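Local coordinates for Can2 (Sulfobacillus thermosulfidooxidans, PDB 7BDV), which binds the second messenger cyclic tetra-adenylate through CARF domains and acts as a dual-specificity nuclease that strengthens type III CRISPR defence, at residues 140-145 with 258-263; 15-20 with 38-43. All blocks are in the same frame, centred on the assembly; numbering follows the deposited sequence.

Contact 1. Residues 140-145 with 258-263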
loop_
_atom_site.group_PDB
_atom_site.type_symbol
_atom_site.label_atom_id
_atom_site.label_comp_id
_atom_site.label_asym_id
_atom_site.label_seq_id
_atom_site.Cartn_x
_atom_site.Cartn_y
_atom_site.Cartn_z
ATOM N N PRO A 140 15.542 -19.707 7.307
ATOM C CA PRO A 140 16.173 -20.229 6.088
ATOM C C PRO A 140 15.939 -19.354 4.841
ATOM O O PRO A 140 16.738 -19.377 3.924
ATOM C CB PRO A 140 15.486 -21.593 5.927
ATOM C CG PRO A 140 14.083 -21.352 6.458
ATOM C CD PRO A 140 14.270 -20.392 7.617
ATOM N N LEU A 141 14.891 -18.525 4.866
ATOM C CA LEU A 141 14.462 -17.648 3.742
ATOM C C LEU A 141 15.538 -16.629 3.365
ATOM O O LEU A 141 16.091 -16.012 4.277
ATOM C CB LEU A 141 13.148 -16.972 4.151
ATOM C CG LEU A 141 12.389 -16.269 3.049
ATOM C CD1 LEU A 141 11.940 -17.257 1.980
ATOM C CD2 LEU A 141 11.196 -15.516 3.648
ATOM N N THR A 142 15.895 -16.570 2.072
ATOM C CA THR A 142 16.842 -15.607 1.502
ATOM C C THR A 142 16.029 -14.459 0.903
ATOM O O THR A 142 14.808 -14.636 0.765
ATOM C CB THR A 142 17.715 -16.259 0.426
ATOM O OG1 THR A 142 16.839 -16.557 -0.646
ATOM C CG2 THR A 142 18.415 -17.522 0.884
ATOM N N VAL A 143 16.691 -13.350 0.563
ATOM C CA VAL A 143 16.062 -12.193 -0.139
ATOM C C VAL A 143 15.592 -12.632 -1.537
ATOM O O VAL A 143 14.498 -12.220 -1.965
ATOM C CB VAL A 143 17.012 -10.991 -0.178
ATOM C CG1 VAL A 143 16.504 -9.920 -1.130
ATOM C CG2 VAL A 143 17.179 -10.421 1.226
ATOM N N LYS A 144 16.361 -13.481 -2.220
ATOM C CA LYS A 144 15.990 -13.977 -3.562
ATOM C C LYS A 144 14.611 -14.667 -3.488
ATOM O O LYS A 144 13.751 -14.383 -4.374
ATOM C CB LYS A 144 17.064 -14.931 -4.084
ATOM C CG LYS A 144 16.820 -15.477 -5.482
ATOM C CD LYS A 144 17.816 -16.573 -5.881
ATOM N N GLN A 145 14.411 -15.543 -2.500
ATOM C CA GLN A 145 13.178 -16.338 -2.339
ATOM C C GLN A 145 12.025 -15.395 -1.959
ATOM O O GLN A 145 10.918 -15.568 -2.438
ATOM C CB GLN A 145 13.391 -17.375 -1.238
ATOM C CG GLN A 145 14.439 -18.435 -1.610
ATOM C CD GLN A 145 14.747 -19.357 -0.457
ATOM O OE1 GLN A 145 14.755 -18.967 0.720
ATOM N NE2 GLN A 145 15.039 -20.595 -0.814
ATOM N N PRO A 258 20.664 -11.452 14.199
ATOM C CA PRO A 258 20.750 -12.203 12.939
ATOM C C PRO A 258 20.044 -11.521 11.753
ATOM O O PRO A 258 19.094 -12.018 11.233
ATOM C CB PRO A 258 20.051 -13.521 13.302
ATOM C CG PRO A 258 18.978 -13.086 14.267
ATOM C CD PRO A 258 19.671 -12.034 15.112
ATOM N N ILE A 259 20.516 -10.344 11.368
ATOM C CA ILE A 259 20.138 -9.646 10.114
ATOM C C ILE A 259 20.698 -10.489 8.955
ATOM O O ILE A 259 21.862 -10.815 9.041
ATOM C CB ILE A 259 20.706 -8.220 10.168
ATOM C CG1 ILE A 259 19.811 -7.329 11.055
ATOM C CG2 ILE A 259 20.891 -7.660 8.783
ATOM C CD1 ILE A 259 20.326 -5.930 11.224
ATOM N N LYS A 260 19.908 -10.786 7.926
ATOM C CA LYS A 260 20.314 -11.672 6.792
ATOM C C LYS A 260 20.305 -10.892 5.475
ATOM O O LYS A 260 19.374 -10.058 5.270
ATOM C CB LYS A 260 19.349 -12.862 6.685
ATOM C CG LYS A 260 19.716 -14.066 7.529
ATOM C CD LYS A 260 19.002 -15.320 7.067
ATOM C CE LYS A 260 19.440 -15.809 5.702
ATOM N NZ LYS A 260 18.540 -16.880 5.233
ATOM N N ASN A 261 21.268 -11.177 4.590
ATOM C CA ASN A 261 21.285 -10.706 3.179
ATOM C C ASN A 261 21.267 -9.171 3.126
ATOM O O ASN A 261 20.594 -8.602 2.242
ATOM C CB ASN A 261 20.117 -11.292 2.383
ATOM C CG ASN A 261 20.127 -12.806 2.299
ATOM O OD1 ASN A 261 19.081 -13.457 2.291
ATOM N ND2 ASN A 261 21.307 -13.395 2.215
ATOM N N LEU A 262 21.974 -8.513 4.044
ATOM C CA LEU A 262 22.089 -7.027 4.085
ATOM C C LEU A 262 22.709 -6.575 2.774
ATOM O O LEU A 262 23.827 -7.023 2.462
ATOM C CB LEU A 262 22.967 -6.643 5.269
ATOM C CG LEU A 262 23.215 -5.152 5.457
ATOM C CD1 LEU A 262 21.914 -4.373 5.621
ATOM C CD2 LEU A 262 24.121 -4.912 6.653
ATOM N N THR A 263 22.016 -5.720 2.032
ATOM C CA THR A 263 22.427 -5.233 0.695
ATOM C C THR A 263 22.210 -3.716 0.641
ATOM O O THR A 263 21.248 -3.227 1.275
ATOM C CB THR A 263 21.646 -5.979 -0.402
ATOM O OG1 THR A 263 21.577 -7.377 -0.123
ATOM C CG2 THR A 263 22.266 -5.830 -1.770
#
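The amide of Asn-261 lies against the first turn of the helix that begins at Val-143. Val-143 comes in at the oxygen end and along the CB side, displaced to one side of the amide plane: its N-H reaches Asn-261 OD1 at 3.0 Å from 37° above the plane, and its CG2 lies 3.3 Å from Asn-261 CB as the side chains pass in opposite directions. Thr-142 CA, close to the plane, stands at the oxygen edge, 3.2 Å from Asn-261 OD1. The peptide carbonyl of Leu-141 is also met from above its plane, by Lys-260 NZ at 2.8 Å from Leu-141 O. A bend at chi3 (67°) in an otherwise extended chain swings the ammonium there, and Asp-139 O accepts a second bond from it. Thr-142 and Gln-145 form a capping box that satisfies their N-H groups through Gln-145 OE1 and Thr-142 OG1, while Asn-261 OD1, from the other segment, takes that of Val-143. The contact joins the CARF and endonuclease domains: Pro-140 and Leu-141 rest on helix 23-31, whereas the corner at Asn-261 leads into strand 262-269, flanked by strand 279-283, whose Leu-282 touches Val-143, and by helix 231-254.

Contact 2. Residues 15-20 with 38-43. With nucleotides of chain E.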
loop_
_atom_site.group_PDB
_atom_site.type_symbol
_atom_site.label_atom_id
_atom_site.label_comp_id
_atom_site.label_asym_id
_atom_site.label_seq_id
_atom_site.Cartn_x
_atom_site.Cartn_y
_atom_site.Cartn_z
ATOM N N VAL A 15 -0.384 -29.748 1.827
ATOM C CA VAL A 15 -1.490 -29.125 1.055
ATOM C C VAL A 15 -1.537 -27.644 1.421
ATOM O O VAL A 15 -1.697 -27.323 2.633
ATOM C CB VAL A 15 -2.830 -29.827 1.309
ATOM C CG1 VAL A 15 -3.979 -29.167 0.560
ATOM C CG2 VAL A 15 -2.745 -31.309 0.979
ATOM N N CYS A 16 -1.407 -26.758 0.443
ATOM C CA CYS A 16 -1.520 -25.319 0.757
ATOM C C CYS A 16 -2.428 -24.589 -0.223
ATOM O O CYS A 16 -2.668 -25.059 -1.370
ATOM C CB CYS A 16 -0.166 -24.680 0.988
ATOM S SG CYS A 16 1.038 -25.054 -0.288
ATOM N N LEU A 17 -2.998 -23.497 0.281
ATOM C CA LEU A 17 -4.020 -22.693 -0.440
ATOM C C LEU A 17 -3.318 -21.445 -0.949
ATOM O O LEU A 17 -2.903 -20.646 -0.096
ATOM C CB LEU A 17 -5.142 -22.320 0.541
ATOM C CG LEU A 17 -6.112 -23.421 0.927
ATOM C CD1 LEU A 17 -5.391 -24.645 1.444
ATOM C CD2 LEU A 17 -7.083 -22.918 1.979
ATOM N N LEU A 18 -3.228 -21.237 -2.267
ATOM C CA LEU A 18 -2.477 -20.099 -2.842
ATOM C C LEU A 18 -3.364 -18.845 -2.869
ATOM O O LEU A 18 -4.565 -18.946 -3.169
ATOM C CB LEU A 18 -2.004 -20.443 -4.253
ATOM C CG LEU A 18 -1.017 -21.610 -4.328
ATOM C CD1 LEU A 18 -0.241 -21.576 -5.637
ATOM C CD2 LEU A 18 -0.038 -21.602 -3.161
ATOM N N SER A 19 -2.740 -17.696 -2.673
ATOM C CA SER A 19 -3.422 -16.390 -2.494
ATOM C C SER A 19 -2.404 -15.276 -2.683
ATOM O O SER A 19 -1.221 -15.608 -3.066
ATOM C CB SER A 19 -4.110 -16.358 -1.143
ATOM O OG SER A 19 -3.206 -16.502 -0.084
ATOM N N ASP A 20 -2.780 -14.009 -2.451
ATOM C CA ASP A 20 -1.847 -12.871 -2.658
ATOM C C ASP A 20 -0.490 -13.129 -2.018
ATOM O O ASP A 20 0.521 -12.729 -2.648
ATOM C CB ASP A 20 -2.395 -11.545 -2.128
ATOM C CG ASP A 20 -3.542 -11.013 -2.965
ATOM O OD1 ASP A 20 -3.335 -10.826 -4.191
ATOM O OD2 ASP A 20 -4.647 -10.840 -2.392
ATOM N N ILE A 38 0.761 -30.335 -2.627
ATOM C CA ILE A 38 -0.496 -30.089 -3.390
ATOM C C ILE A 38 -0.828 -28.597 -3.266
ATOM O O ILE A 38 -1.120 -28.149 -2.130
ATOM C CB ILE A 38 -1.641 -31.002 -2.931
ATOM C CG1 ILE A 38 -1.275 -32.476 -3.173
ATOM C CG2 ILE A 38 -2.956 -30.684 -3.643
ATOM C CD1 ILE A 38 -2.183 -33.432 -2.509
ATOM N N LEU A 39 -0.769 -27.872 -4.380
ATOM C CA LEU A 39 -1.104 -26.420 -4.458
ATOM C C LEU A 39 -2.563 -26.273 -4.932
ATOM O O LEU A 39 -2.889 -26.702 -6.053
ATOM C CB LEU A 39 -0.145 -25.722 -5.421
ATOM C CG LEU A 39 1.349 -25.871 -5.137
ATOM C CD1 LEU A 39 2.164 -25.192 -6.221
ATOM C CD2 LEU A 39 1.706 -25.311 -3.772
ATOM N N LEU A 40 -3.429 -25.752 -4.074
ATOM C CA LEU A 40 -4.806 -25.356 -4.439
ATOM C C LEU A 40 -4.777 -23.923 -4.953
ATOM O O LEU A 40 -4.666 -23.007 -4.113
ATOM C CB LEU A 40 -5.698 -25.505 -3.211
ATOM C CG LEU A 40 -6.334 -26.872 -2.976
ATOM C CD1 LEU A 40 -5.382 -28.010 -3.259
ATOM C CD2 LEU A 40 -6.875 -26.973 -1.566
ATOM N N TYR A 41 -4.836 -23.731 -6.273
ATOM C CA TYR A 41 -4.842 -22.387 -6.908
ATOM C C TYR A 41 -6.262 -22.086 -7.402
ATOM O O TYR A 41 -7.094 -22.990 -7.429
ATOM C CB TYR A 41 -3.798 -22.278 -8.017
ATOM C CG TYR A 41 -4.124 -23.052 -9.266
ATOM C CD1 TYR A 41 -3.755 -24.382 -9.407
ATOM C CD2 TYR A 41 -4.783 -22.437 -10.321
ATOM C CE1 TYR A 41 -4.068 -25.093 -10.557
ATOM C CE2 TYR A 41 -5.106 -23.138 -11.473
ATOM C CZ TYR A 41 -4.750 -24.470 -11.588
ATOM O OH TYR A 41 -5.063 -25.155 -12.724
ATOM N N THR A 42 -6.528 -20.837 -7.771
ATOM C CA THR A 42 -7.873 -20.394 -8.201
ATOM C C THR A 42 -7.788 -19.880 -9.629
ATOM O O THR A 42 -6.697 -19.593 -10.112
ATOM C CB THR A 42 -8.410 -19.348 -7.232
ATOM O OG1 THR A 42 -7.492 -18.271 -7.303
ATOM C CG2 THR A 42 -8.516 -19.866 -5.817
ATOM N N PRO A 43 -8.940 -19.787 -10.334
ATOM C CA PRO A 43 -8.989 -19.266 -11.701
ATOM C C PRO A 43 -8.344 -17.880 -11.846
ATOM O O PRO A 43 -8.482 -17.050 -10.955
ATOM C CB PRO A 43 -10.495 -19.168 -12.008
ATOM C CG PRO A 43 -11.124 -20.188 -11.098
ATOM C CD PRO A 43 -10.273 -20.176 -9.840
ATOM P P A E 4 -10.954 -13.275 3.579
ATOM O OP1 A E 4 -11.924 -14.346 3.235
ATOM O OP2 A E 4 -10.100 -13.029 4.774
ATOM O "O5'" A E 4 -9.974 -13.542 2.337
ATOM C "C5'" A E 4 -8.762 -12.844 2.204
ATOM C "C4'" A E 4 -7.796 -13.797 1.543
ATOM O "O4'" A E 4 -8.390 -14.312 0.311
ATOM C "C3'" A E 4 -6.473 -13.157 1.141
ATOM O "O3'" A E 4 -5.431 -14.074 1.510
ATOM C "C2'" A E 4 -6.637 -12.979 -0.366
ATOM O "O2'" A E 4 -5.421 -12.837 -1.073
ATOM C "C1'" A E 4 -7.426 -14.236 -0.714
ATOM N N9 A E 4 -8.116 -14.208 -1.985
ATOM C C8 A E 4 -8.957 -13.206 -2.482
ATOM N N7 A E 4 -9.438 -13.511 -3.675
ATOM C C5 A E 4 -8.872 -14.749 -3.985
ATOM C C6 A E 4 -8.961 -15.584 -5.123
ATOM N N6 A E 4 -9.692 -15.270 -6.181
ATOM N N1 A E 4 -8.249 -16.750 -5.137
ATOM C C2 A E 4 -7.489 -17.025 -4.066
ATOM N N3 A E 4 -7.337 -16.322 -2.936
ATOM C C4 A E 4 -8.050 -15.176 -2.963
ATOM P P A E 1 -3.956 -13.567 1.811
ATOM O OP1 A E 1 -2.955 -14.094 0.799
ATOM O OP2 A E 1 -3.749 -12.073 2.001
ATOM O "O5'" A E 1 -3.760 -14.333 3.189
ATOM C "C5'" A E 1 -2.452 -14.326 3.752
ATOM C "C4'" A E 1 -2.579 -14.789 5.167
ATOM O "O4'" A E 1 -1.269 -15.169 5.635
ATOM C "C3'" A E 1 -3.063 -13.735 6.169
ATOM O "O3'" A E 1 -3.540 -14.395 7.302
ATOM C "C2'" A E 1 -1.757 -13.104 6.612
ATOM O "O2'" A E 1 -1.910 -12.471 7.863
ATOM C "C1'" A E 1 -0.927 -14.382 6.751
ATOM N N9 A E 1 0.496 -14.285 6.746
ATOM C C8 A E 1 1.323 -15.028 7.539
ATOM N N7 A E 1 2.586 -14.791 7.325
ATOM C C5 A E 1 2.590 -13.861 6.309
ATOM C C6 A E 1 3.632 -13.221 5.626
ATOM N N6 A E 1 4.919 -13.437 5.866
ATOM N N1 A E 1 3.287 -12.366 4.648
ATOM C C2 A E 1 1.997 -12.153 4.399
ATOM N N3 A E 1 0.942 -12.658 4.989
ATOM C C4 A E 1 1.302 -13.543 5.931
HETATM O O HOH W 1 -4.954 -18.479 -5.930
#
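Val-15 and Ile-38 lie side by side on one face of a parallel strand pair, pointing the same way, with Val-15 CG2 4.1 Å from Ile-38 CB. Leu-17 and Leu-40 repeat this further along, meeting through their CD1 and CD2 methyls respectively. On the reverse face Cys-16 SG, placed between its backbone N and carbonyl carbon (chi1 49°), touches Leu-39 CD2 at 3.6 Å, and Leu-18 slants over the same methyl, its CD2 4.1 Å from Leu-39 CD2. Three nearly straight bonds fix the register: Cys-16 N to Ile-38 O, Leu-40 N to Cys-16 O and Leu-18 N to Leu-40 O.

Past the strand ends the polar side chains take over and grip cyclic tetra-adenylate. Thr-42 OG1 donates to N1 of A4 of chain E at 2.8 Å, and a water donates to both Thr-42 OG1 and Leu-18 O, bridging the segments. Ser-19 OG donates a hydrogen bond to OP1 of A1 of chain E at 2.6 Å. The ribose O2' of A4 of chain E is held twice, accepting from Asp-20 N at 3.2 Å and donating to Asp-20 OD2 at 2.5 Å.

These are the strands of a beta-alpha-beta unit joined by helix 23-31, with ligand at their C-terminal ends as in Rossmann-like folds. The pair lies between strands 62-67 and 90-93; helix 99-111 covers Val-15 and Leu-17, and helix 47-55 packs on Leu-18 and Leu-39.

Overall arrangement
From the N terminus the chain first makes strand 13-17, passes through helix 23-31 and returns as strand 36-41, so contact 2 closes a short beta-alpha-beta loop within the CARF domain. The chain then completes the CARF sheet before reaching 140-145, where contact 1 opens. That second loop is far longer: 112 residues, half of them helical, intervene before 258-263 comes back to close it. The two loops follow in series, neither nesting nor crossing. Their centres are 25 Å apart and they do not touch, yet helix 23-31, which links the strands of contact 2, also packs against 140-145. Contact 2 carries residues that line part of the cyclic tetra-adenylate site; contact 1 ties the CARF and endonuclease domains together.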